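Local atomic coordinates of ABC transporter substrate binding protein (Ribose) (Agrobacterium vitis S4, PDB entry 4WT7), a protein that probably serves as the sugar- or polyol-binding component of an ABC transporter, and is seen here holding D-allitol between its two lobes. Residues S38-D47 / R72-L81; L99-R110 / T118-L127. All blocks are in the same frame, centred on the assembly; numbering follows the deposited sequence.

Interaction 1 of 2, residues S38-D47 / R72-L81; sequences STAGTDHFFD and RSDGKLVAQL. With X9X (D-allitol), chain C.
Asp-47 OD2 is gripped by two donors: Arg-72 NH2 reaches it over 2.7 Å, a salt bridge with an N-H...O angle of 162°, and an ordered water also donates to it. The oxygen lies almost exactly in the guanidinium plane, while the nitrogen meets the carboxylate on its syn side, 23° out of plane. The same water accepts from Arg-72 NE and Asp-43 N and donates to Asp-43 OD1, tying the salt bridge to the His-44 arm. The other carboxylate oxygen, Asp-47 OD1, accepts from hydroxyl OAE of D-allitol at 2.9 Å; Arg-72, itself beside OAE, is placed to steady Asp-47 for the ligand. His-44, whose NE2 donates to OAF of D-allitol at 2.8 Å, is fixed in turn by its ND1, which donates to Asp-43 OD1 above the carboxylate plane. Phe-46 turns one ring face to the ligand, with OAB over it, offset toward the rim.

Ala-40 CB sits over the centre of one face of the Arg-72 guanidinium, 4.0 Å from CZ, and Ala-40 O accepts from Arg-72 N at 2.8 Å, so one residue meets both ends of the arginine. A bend at chi2 (-74°) carries the arginine chain past Ala-40 O and Gly-41 CA toward the ligand. Farther along, Gln-80 NE2 donates to Ser-38 OG at 3.0 Å, with the oxygen in its amide plane, and more weakly to Thr-39 O. Leu-77 CD1 and Leu-81 CD2 pack against the same serine hydroxyl, which also bonds to Gln-94. Ser-73 OG caps the helix by accepting from Lys-76 N.

Strand 34-39 lies between strands 64-69 and 91-95 in the parallel sheet; helix 74-87 packs beside its C-terminal end and has helix 99-111 as a neighbour.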
loop_
_atom_site.group_PDB
_atom_site.type_symbol
_atom_site.label_atom_id
_atom_site.label_comp_id
_atom_site.label_asym_id
_atom_site.label_seq_id
_atom_site.Cartn_x
_atom_site.Cartn_y
_atom_site.Cartn_z
ATOM N N SER A 38 -14.652 -0.505 6.915
ATOM C CA SER A 38 -13.825 0.433 7.691
ATOM C C SER A 38 -12.452 0.606 7.062
ATOM O O SER A 38 -11.748 -0.374 6.851
ATOM C CB SER A 38 -13.638 -0.079 9.131
ATOM O OG SER A 38 -12.717 0.713 9.888
ATOM N N THR A 39 -12.069 1.858 6.763
ATOM C CA THR A 39 -10.748 2.138 6.194
ATOM C C THR A 39 -9.968 3.071 7.119
ATOM O O THR A 39 -10.561 3.932 7.757
ATOM C CB THR A 39 -10.855 2.760 4.787
ATOM O OG1 THR A 39 -9.553 2.922 4.233
ATOM C CG2 THR A 39 -11.531 4.094 4.792
ATOM N N ALA A 40 -8.645 2.893 7.203
ATOM C CA ALA A 40 -7.817 3.823 7.961
ATOM C C ALA A 40 -7.930 5.252 7.364
ATOM O O ALA A 40 -7.908 6.233 8.096
ATOM C CB ALA A 40 -6.378 3.374 7.973
ATOM N N GLY A 41 -8.031 5.365 6.038
ATOM C CA GLY A 41 -8.225 6.673 5.398
ATOM C C GLY A 41 -8.637 6.540 3.947
ATOM O O GLY A 41 -8.799 5.424 3.455
ATOM N N THR A 42 -8.801 7.682 3.274
ATOM C CA THR A 42 -9.026 7.711 1.839
ATOM C C THR A 42 -8.225 8.834 1.154
ATOM O O THR A 42 -8.681 9.355 0.150
ATOM C CB THR A 42 -10.490 8.057 1.522
ATOM O OG1 THR A 42 -10.851 9.245 2.256
ATOM C CG2 THR A 42 -11.403 6.924 1.891
ATOM N N ASP A 43 -7.076 9.221 1.707
ATOM C CA ASP A 43 -6.458 10.484 1.323
ATOM C C ASP A 43 -5.530 10.369 0.119
ATOM O O ASP A 43 -4.877 11.348 -0.248
ATOM C CB ASP A 43 -5.660 11.060 2.498
ATOM C CG ASP A 43 -4.250 10.518 2.548
ATOM O OD1 ASP A 43 -4.100 9.289 2.457
ATOM O OD2 ASP A 43 -3.280 11.331 2.630
ATOM N N HIS A 44 -5.426 9.183 -0.475
ATOM C CA HIS A 44 -4.728 9.046 -1.750
ATOM C C HIS A 44 -5.223 7.850 -2.533
ATOM O O HIS A 44 -6.088 7.118 -2.072
ATOM C CB HIS A 44 -3.225 8.921 -1.536
ATOM C CG HIS A 44 -2.822 7.701 -0.777
ATOM N ND1 HIS A 44 -2.884 7.636 0.603
ATOM C CD2 HIS A 44 -2.316 6.514 -1.177
ATOM C CE1 HIS A 44 -2.455 6.452 1.008
ATOM N NE2 HIS A 44 -2.092 5.759 -0.055
ATOM N N PHE A 45 -4.617 7.644 -3.695
ATOM C CA PHE A 45 -5.163 6.785 -4.753
ATOM C C PHE A 45 -5.522 5.385 -4.298
ATOM O O PHE A 45 -6.654 4.946 -4.479
ATOM C CB PHE A 45 -4.153 6.693 -5.893
ATOM C CG PHE A 45 -4.525 5.726 -6.955
ATOM C CD1 PHE A 45 -5.524 6.034 -7.879
ATOM C CD2 PHE A 45 -3.863 4.516 -7.060
ATOM C CE1 PHE A 45 -5.841 5.126 -8.891
ATOM C CE2 PHE A 45 -4.175 3.616 -8.062
ATOM C CZ PHE A 45 -5.169 3.912 -8.969
ATOM N N PHE A 46 -4.568 4.678 -3.713
ATOM C CA PHE A 46 -4.799 3.284 -3.387
ATOM C C PHE A 46 -5.999 3.168 -2.431
ATOM O O PHE A 46 -6.945 2.372 -2.662
ATOM C CB PHE A 46 -3.548 2.667 -2.775
ATOM C CG PHE A 46 -3.709 1.230 -2.400
ATOM C CD1 PHE A 46 -4.247 0.879 -1.180
ATOM C CD2 PHE A 46 -3.312 0.230 -3.264
ATOM C CE1 PHE A 46 -4.392 -0.440 -0.829
ATOM C CE2 PHE A 46 -3.455 -1.101 -2.923
ATOM C CZ PHE A 46 -4.003 -1.437 -1.706
ATOM N N ASP A 47 -5.985 3.983 -1.383
ATOM C CA ASP A 47 -6.962 3.851 -0.322
ATOM C C ASP A 47 -8.366 4.205 -0.785
ATOM O O ASP A 47 -9.313 3.498 -0.472
ATOM C CB ASP A 47 -6.594 4.738 0.872
ATOM C CG ASP A 47 -5.237 4.428 1.446
ATOM O OD1 ASP A 47 -4.469 3.612 0.880
ATOM O OD2 ASP A 47 -4.922 5.033 2.492
ATOM N N ARG A 72 -7.498 8.856 8.829
ATOM C CA ARG A 72 -6.121 8.597 9.222
ATOM C C ARG A 72 -5.835 9.035 10.652
ATOM O O ARG A 72 -4.722 9.378 10.991
ATOM C CB ARG A 72 -5.170 9.269 8.249
ATOM C CG ARG A 72 -5.034 8.524 6.947
ATOM C CD ARG A 72 -4.199 7.300 7.149
ATOM N NE ARG A 72 -4.206 6.436 5.990
ATOM C CZ ARG A 72 -3.539 5.288 5.911
ATOM N NH1 ARG A 72 -2.829 4.846 6.954
ATOM N NH2 ARG A 72 -3.577 4.592 4.778
ATOM N N SER A 73 -6.866 9.013 11.470
ATOM C CA SER A 73 -6.736 9.126 12.913
ATOM C C SER A 73 -6.800 7.724 13.529
ATOM O O SER A 73 -7.694 6.940 13.210
ATOM C CB SER A 73 -7.880 9.999 13.433
ATOM O OG SER A 73 -7.982 9.945 14.829
ATOM N N ASP A 74 -5.858 7.395 14.417
ATOM C CA ASP A 74 -5.929 6.110 15.102
ATOM C C ASP A 74 -7.117 6.088 16.076
ATOM O O ASP A 74 -7.799 5.080 16.203
ATOM C CB ASP A 74 -4.607 5.758 15.795
ATOM C CG ASP A 74 -3.530 5.316 14.800
ATOM O OD1 ASP A 74 -3.881 4.926 13.667
ATOM O OD2 ASP A 74 -2.333 5.362 15.153
ATOM N N GLY A 75 -7.385 7.214 16.731
ATOM C CA GLY A 75 -8.505 7.295 17.637
ATOM C C GLY A 75 -9.832 7.096 16.944
ATOM O O GLY A 75 -10.700 6.395 17.462
ATOM N N LYS A 76 -10.006 7.717 15.776
ATOM C CA LYS A 76 -11.251 7.560 15.020
ATOM C C LYS A 76 -11.363 6.123 14.480
ATOM O O LYS A 76 -12.452 5.562 14.397
ATOM C CB LYS A 76 -11.331 8.562 13.877
ATOM C CG LYS A 76 -11.446 10.024 14.355
ATOM C CD LYS A 76 -11.284 11.085 13.230
ATOM C CE LYS A 76 -12.586 11.401 12.447
ATOM N NZ LYS A 76 -12.998 10.331 11.398
ATOM N N LEU A 77 -10.234 5.504 14.171
ATOM C CA LEU A 77 -10.270 4.174 13.593
ATOM C C LEU A 77 -10.790 3.185 14.645
ATOM O O LEU A 77 -11.673 2.346 14.372
ATOM C CB LEU A 77 -8.882 3.784 13.140
ATOM C CG LEU A 77 -8.717 2.391 12.524
ATOM C CD1 LEU A 77 -9.765 2.129 11.465
ATOM C CD2 LEU A 77 -7.321 2.353 11.954
ATOM N N VAL A 78 -10.228 3.282 15.841
ATOM C CA VAL A 78 -10.689 2.443 16.940
ATOM C C VAL A 78 -12.165 2.731 17.228
ATOM O O VAL A 78 -12.962 1.805 17.402
ATOM C CB VAL A 78 -9.791 2.639 18.190
ATOM C CG1 VAL A 78 -10.427 2.052 19.432
ATOM C CG2 VAL A 78 -8.451 2.036 17.931
ATOM N N ALA A 79 -12.536 4.013 17.250
ATOM C CA ALA A 79 -13.868 4.372 17.688
ATOM C C ALA A 79 -14.900 3.901 16.686
ATOM O O ALA A 79 -15.994 3.503 17.073
ATOM C CB ALA A 79 -13.986 5.863 17.923
ATOM N N GLN A 80 -14.576 3.963 15.397
ATOM C CA GLN A 80 -15.517 3.494 14.375
ATOM C C GLN A 80 -15.632 1.967 14.328
ATOM O O GLN A 80 -16.710 1.421 14.039
ATOM C CB GLN A 80 -15.184 4.094 13.006
ATOM C CG GLN A 80 -13.910 3.519 12.307
ATOM C CD GLN A 80 -13.516 4.335 11.090
ATOM O OE1 GLN A 80 -13.744 5.521 11.069
ATOM N NE2 GLN A 80 -12.920 3.697 10.082
ATOM N N LEU A 81 -14.553 1.250 14.595
ATOM C CA LEU A 81 -14.679 -0.211 14.716
ATOM C C LEU A 81 -15.553 -0.613 15.891
ATOM O O LEU A 81 -16.314 -1.587 15.806
ATOM C CB LEU A 81 -13.322 -0.879 14.812
ATOM C CG LEU A 81 -12.540 -0.831 13.502
ATOM C CD1 LEU A 81 -11.066 -1.020 13.765
ATOM C CD2 LEU A 81 -13.077 -1.897 12.564
HETATM O OAA X9X C . -0.021 2.330 4.585
HETATM C CAG X9X C . 0.380 3.181 3.572
HETATM C CAI X9X C . 0.272 2.707 2.160
HETATM O OAC X9X C . 1.229 1.720 1.860
HETATM C CAK X9X C . -1.138 2.319 1.823
HETATM O OAE X9X C . -1.912 3.402 2.170
HETATM C CAL X9X C . -1.328 2.124 0.317
HETATM O OAF X9X C . -0.947 3.252 -0.391
HETATM C CAJ X9X C . -0.740 0.867 -0.293
HETATM O OAD X9X C . 0.613 0.960 -0.579
HETATM C CAH X9X C . -1.027 -0.421 0.450
HETATM O OAB X9X C . -1.085 -1.581 -0.352
HETATM O O HOH W 1 -6.252 5.691 10.923
HETATM O O HOH W 2 -5.471 7.576 3.587
#

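Interaction 2 of 2, residues L99-R110 / T118-L127; sequences LTVIDPWLKRAR and TIDVGSSHSL. With X9X (D-allitol), chain C.
Leu-99, Ile-102 and Leu-106 converge on Val-121 in the apolar part of the contact. Val-121 CG1 meets Leu-99 CD1 at 3.6 Å and Ile-102 CD1 at 3.8 Å, the isoleucine approaching tip to tip; Leu-106 CD1 fills in toward Thr-118 CG2 and Ser-123.

Two direct hydrogen bonds cross the contact. Ser-123 OG donates to the syn lone pair of Asp-103 OD1 at 2.6 Å and accepts from His-125 N, forming an ST turn within the type I beta turn 123-126. Arg-110, bent at chi2 and chi3, curls back to donate from NH2 to His-125 O at 2.9 Å; the bond is nearly straight (165°) but comes from above the carbonyl plane. Leu-127 CG lies over one face of the same guanidinium.

A CH-pi contact places Lys-107 CB 3.6 Å from the His-125 ring centroid, almost on the ring normal, while Asp-103 OD1 lies at the ring edge. Waters link Asp-103 OD2 to Ser-124 N and, by a weak bond on the carboxylate side, to His-125 NE2.

Asp-120, just after strand 116-119, accepts from hydroxyl OAB of D-allitol, at a separation too short to be trusted in detail, and bonds to Thr-131. The chemistry thus divides the work: aliphatic packing sets the helix against the strand end, the two direct bonds fix the position of the turn, and the water-linked atoms lie toward the partly exposed side.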
loop_
_atom_site.group_PDB
_atom_site.type_symbol
_atom_site.label_atom_id
_atom_site.label_comp_id
_atom_site.label_asym_id
_atom_site.label_seq_id
_atom_site.Cartn_x
_atom_site.Cartn_y
_atom_site.Cartn_z
ATOM N N LEU A 99 -1.215 -2.621 12.279
ATOM C CA LEU A 99 -1.720 -3.869 12.813
ATOM C C LEU A 99 -1.905 -3.819 14.320
ATOM O O LEU A 99 -2.962 -4.194 14.806
ATOM C CB LEU A 99 -0.810 -5.032 12.415
ATOM C CG LEU A 99 -1.268 -6.378 12.963
ATOM C CD1 LEU A 99 -2.645 -6.767 12.410
ATOM C CD2 LEU A 99 -0.261 -7.469 12.654
ATOM N N THR A 100 -0.908 -3.331 15.065
ATOM C CA THR A 100 -1.082 -3.263 16.519
ATOM C C THR A 100 -2.215 -2.339 16.946
ATOM O O THR A 100 -2.811 -2.576 17.982
ATOM C CB THR A 100 0.205 -2.848 17.279
ATOM O OG1 THR A 100 0.639 -1.556 16.844
ATOM C CG2 THR A 100 1.283 -3.843 17.046
ATOM N N VAL A 101 -2.554 -1.328 16.151
ATOM C CA VAL A 101 -3.653 -0.442 16.526
ATOM C C VAL A 101 -5.005 -1.119 16.410
ATOM O O VAL A 101 -5.867 -0.990 17.281
ATOM C CB VAL A 101 -3.716 0.802 15.629
ATOM C CG1 VAL A 101 -4.964 1.633 15.927
ATOM C CG2 VAL A 101 -2.478 1.645 15.828
ATOM N N ILE A 102 -5.211 -1.794 15.295
ATOM C CA ILE A 102 -6.526 -2.341 15.030
ATOM C C ILE A 102 -6.716 -3.765 15.586
ATOM O O ILE A 102 -7.825 -4.165 15.859
ATOM C CB ILE A 102 -6.818 -2.315 13.586
ATOM C CG1 ILE A 102 -5.686 -2.929 12.781
ATOM C CG2 ILE A 102 -6.989 -0.875 13.176
ATOM C CD1 ILE A 102 -5.957 -2.962 11.280
ATOM N N ASP A 103 -5.642 -4.520 15.753
ATOM C CA ASP A 103 -5.784 -5.941 16.076
ATOM C C ASP A 103 -6.701 -6.219 17.279
ATOM O O ASP A 103 -7.501 -7.162 17.256
ATOM C CB ASP A 103 -4.417 -6.571 16.267
ATOM C CG ASP A 103 -4.234 -7.829 15.453
ATOM O OD1 ASP A 103 -5.097 -8.150 14.611
ATOM O OD2 ASP A 103 -3.190 -8.485 15.649
ATOM N N PRO A 104 -6.584 -5.426 18.355
ATOM C CA PRO A 104 -7.498 -5.735 19.469
ATOM C C PRO A 104 -8.973 -5.628 19.084
ATOM O O PRO A 104 -9.862 -6.312 19.647
ATOM C CB PRO A 104 -7.141 -4.666 20.511
ATOM C CG PRO A 104 -5.628 -4.441 20.282
ATOM C CD PRO A 104 -5.477 -4.533 18.758
ATOM N N TRP A 105 -9.248 -4.781 18.096
ATOM C CA TRP A 105 -10.630 -4.537 17.744
ATOM C C TRP A 105 -11.117 -5.551 16.747
ATOM O O TRP A 105 -12.276 -5.945 16.783
ATOM C CB TRP A 105 -10.802 -3.091 17.288
ATOM C CG TRP A 105 -10.362 -2.273 18.414
ATOM C CD1 TRP A 105 -9.229 -1.519 18.504
ATOM C CD2 TRP A 105 -10.987 -2.225 19.699
ATOM N NE1 TRP A 105 -9.144 -0.950 19.762
ATOM C CE2 TRP A 105 -10.206 -1.384 20.513
ATOM C CE3 TRP A 105 -12.132 -2.815 20.231
ATOM C CZ2 TRP A 105 -10.552 -1.096 21.836
ATOM C CZ3 TRP A 105 -12.470 -2.535 21.542
ATOM C CH2 TRP A 105 -11.668 -1.689 22.337
ATOM N N LEU A 106 -10.236 -5.984 15.870
ATOM C CA LEU A 106 -10.577 -7.074 14.982
ATOM C C LEU A 106 -10.846 -8.331 15.857
ATOM O O LEU A 106 -11.771 -9.112 15.585
ATOM C CB LEU A 106 -9.428 -7.354 14.039
ATOM C CG LEU A 106 -8.957 -6.203 13.131
ATOM C CD1 LEU A 106 -7.903 -6.719 12.169
ATOM C CD2 LEU A 106 -10.079 -5.550 12.409
ATOM N N LYS A 107 -10.048 -8.518 16.902
ATOM C CA LYS A 107 -10.274 -9.668 17.801
ATOM C C LYS A 107 -11.655 -9.561 18.494
ATOM O O LYS A 107 -12.437 -10.520 18.510
ATOM C CB LYS A 107 -9.151 -9.794 18.852
ATOM C CG LYS A 107 -9.352 -10.973 19.847
ATOM C CD LYS A 107 -8.220 -11.021 20.903
ATOM C CE LYS A 107 -8.176 -12.399 21.618
ATOM N NZ LYS A 107 -9.509 -12.676 22.247
ATOM N N ARG A 108 -11.947 -8.382 19.028
ATOM C CA ARG A 108 -13.196 -8.124 19.696
ATOM C C ARG A 108 -14.363 -8.423 18.762
ATOM O O ARG A 108 -15.354 -8.994 19.160
ATOM C CB ARG A 108 -13.209 -6.653 20.162
ATOM C CG ARG A 108 -14.467 -6.204 20.831
ATOM C CD ARG A 108 -14.700 -6.920 22.174
ATOM N NE ARG A 108 -13.752 -6.507 23.219
ATOM C CZ ARG A 108 -13.904 -5.427 23.989
ATOM N NH1 ARG A 108 -14.966 -4.633 23.858
ATOM N NH2 ARG A 108 -13.000 -5.145 24.909
ATOM N N ALA A 109 -14.231 -8.058 17.498
ATOM C CA ALA A 109 -15.312 -8.275 16.532
ATOM C C ALA A 109 -15.573 -9.801 16.372
ATOM O O ALA A 109 -16.701 -10.291 16.498
ATOM C CB ALA A 109 -14.936 -7.648 15.208
ATOM N N ARG A 110 -14.515 -10.549 16.116
ATOM C CA ARG A 110 -14.615 -12.010 16.030
ATOM C C ARG A 110 -15.254 -12.621 17.306
ATOM O O ARG A 110 -16.104 -13.519 17.234
ATOM C CB ARG A 110 -13.220 -12.609 15.825
ATOM C CG ARG A 110 -12.551 -12.184 14.557
ATOM C CD ARG A 110 -13.316 -12.679 13.342
ATOM N NE ARG A 110 -13.596 -14.095 13.421
ATOM C CZ ARG A 110 -12.735 -15.064 13.116
ATOM N NH1 ARG A 110 -13.098 -16.331 13.230
ATOM N NH2 ARG A 110 -11.510 -14.783 12.695
ATOM N N THR A 118 -10.005 -8.645 5.790
ATOM C CA THR A 118 -9.193 -7.448 5.652
ATOM C C THR A 118 -8.666 -7.219 4.232
ATOM O O THR A 118 -8.683 -8.101 3.384
ATOM C CB THR A 118 -8.003 -7.487 6.612
ATOM O OG1 THR A 118 -7.291 -8.707 6.411
ATOM C CG2 THR A 118 -8.444 -7.412 8.072
ATOM N N ILE A 119 -8.198 -6.002 4.009
ATOM C CA ILE A 119 -7.360 -5.655 2.864
ATOM C C ILE A 119 -6.067 -5.046 3.407
ATOM O O ILE A 119 -6.093 -4.073 4.166
ATOM C CB ILE A 119 -8.080 -4.691 1.907
ATOM C CG1 ILE A 119 -9.362 -5.362 1.399
ATOM C CG2 ILE A 119 -7.144 -4.273 0.746
ATOM C CD1 ILE A 119 -10.357 -4.436 0.821
ATOM N N ASP A 120 -4.951 -5.650 3.031
ATOM C CA ASP A 120 -3.634 -5.228 3.485
ATOM C C ASP A 120 -3.509 -5.231 5.007
ATOM O O ASP A 120 -2.956 -4.304 5.594
ATOM C CB ASP A 120 -3.283 -3.837 2.942
ATOM C CG ASP A 120 -2.821 -3.872 1.527
ATOM O OD1 ASP A 120 -2.508 -4.969 1.028
ATOM O OD2 ASP A 120 -2.744 -2.770 0.922
ATOM N N VAL A 121 -4.048 -6.267 5.666
ATOM C CA VAL A 121 -3.827 -6.412 7.104
ATOM C C VAL A 121 -3.657 -7.899 7.430
ATOM O O VAL A 121 -4.617 -8.660 7.334
ATOM C CB VAL A 121 -5.001 -5.880 7.971
ATOM C CG1 VAL A 121 -4.637 -6.036 9.467
ATOM C CG2 VAL A 121 -5.381 -4.406 7.652
ATOM N N GLY A 122 -2.449 -8.304 7.823
ATOM C CA GLY A 122 -2.155 -9.701 8.082
ATOM C C GLY A 122 -2.455 -10.046 9.525
ATOM O O GLY A 122 -1.575 -10.284 10.346
ATOM N N SER A 123 -3.727 -10.016 9.851
ATOM C CA SER A 123 -4.163 -10.302 11.191
ATOM C C SER A 123 -4.520 -11.766 11.373
ATOM O O SER A 123 -5.131 -12.361 10.508
ATOM C CB SER A 123 -5.392 -9.475 11.485
ATOM O OG SER A 123 -5.945 -9.823 12.740
ATOM N N SER A 124 -4.152 -12.327 12.517
ATOM C CA SER A 124 -4.639 -13.619 12.970
ATOM C C SER A 124 -6.145 -13.685 13.112
ATOM O O SER A 124 -6.734 -14.780 13.146
ATOM C CB SER A 124 -4.060 -13.903 14.359
ATOM O OG SER A 124 -2.774 -14.435 14.214
ATOM N N HIS A 125 -6.757 -12.514 13.260
ATOM C CA HIS A 125 -8.184 -12.408 13.554
ATOM C C HIS A 125 -8.974 -12.205 12.282
ATOM O O HIS A 125 -10.218 -12.209 12.290
ATOM C CB HIS A 125 -8.440 -11.288 14.550
ATOM C CG HIS A 125 -7.596 -11.417 15.779
ATOM N ND1 HIS A 125 -7.596 -12.561 16.551
ATOM C CD2 HIS A 125 -6.669 -10.592 16.321
ATOM C CE1 HIS A 125 -6.706 -12.430 17.521
ATOM N NE2 HIS A 125 -6.147 -11.238 17.414
ATOM N N SER A 126 -8.266 -12.048 11.174
ATOM C CA SER A 126 -8.935 -11.951 9.912
ATOM C C SER A 126 -9.118 -13.338 9.334
ATOM O O SER A 126 -8.200 -14.135 9.427
ATOM C CB SER A 126 -8.099 -11.112 8.958
ATOM O OG SER A 126 -8.744 -11.008 7.702
ATOM N N LEU A 127 -10.276 -13.609 8.723
ATOM C CA LEU A 127 -10.537 -14.852 7.981
ATOM C C LEU A 127 -9.911 -14.840 6.598
ATOM O O LEU A 127 -9.673 -15.890 5.992
ATOM C CB LEU A 127 -12.043 -15.050 7.808
ATOM C CG LEU A 127 -12.665 -15.366 9.174
ATOM C CD1 LEU A 127 -14.164 -15.157 9.179
ATOM C CD2 LEU A 127 -12.284 -16.767 9.526
HETATM O OAA X9X C . -0.021 2.330 4.585
HETATM C CAG X9X C . 0.380 3.181 3.572
HETATM C CAI X9X C . 0.272 2.707 2.160
HETATM O OAC X9X C . 1.229 1.720 1.860
HETATM C CAK X9X C . -1.138 2.319 1.823
HETATM O OAE X9X C . -1.912 3.402 2.170
HETATM C CAL X9X C . -1.328 2.124 0.317
HETATM O OAF X9X C . -0.947 3.252 -0.391
HETATM C CAJ X9X C . -0.740 0.867 -0.293
HETATM O OAD X9X C . 0.613 0.960 -0.579
HETATM C CAH X9X C . -1.027 -0.421 0.450
HETATM O OAB X9X C . -1.085 -1.581 -0.352
HETATM O O HOH W 3 -2.508 -10.743 14.483
HETATM O O HOH W 4 -4.017 -9.931 18.627
HETATM O O HOH W 5 -9.311 -16.449 11.788
#

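Overall arrangement
Both interactions belong to the lobe built on the parallel sheet, and each brings a helix against the segment following a strand's C-terminal end. Interaction 1 is the more buried and lies nearer the chain centre; it joins the end of strand 34-39, the loop after it and the start of helix 45-60 to Arg-72 and helix 74-87, through a salt bridge and polar groups, several of which line the ligand pocket. Interaction 2, within the unit of strand 91-95, helix 99-111 and strand 116-119, is partly exposed and combines aliphatic packing with water-linked polar bonds; segment 118-127 also carries Asp-120 of the pocket. Leu-77 against Ile-102 and Val-78 against Trp-105 join the helices, while Phe-46 touches Asp-120 beside D-allitol.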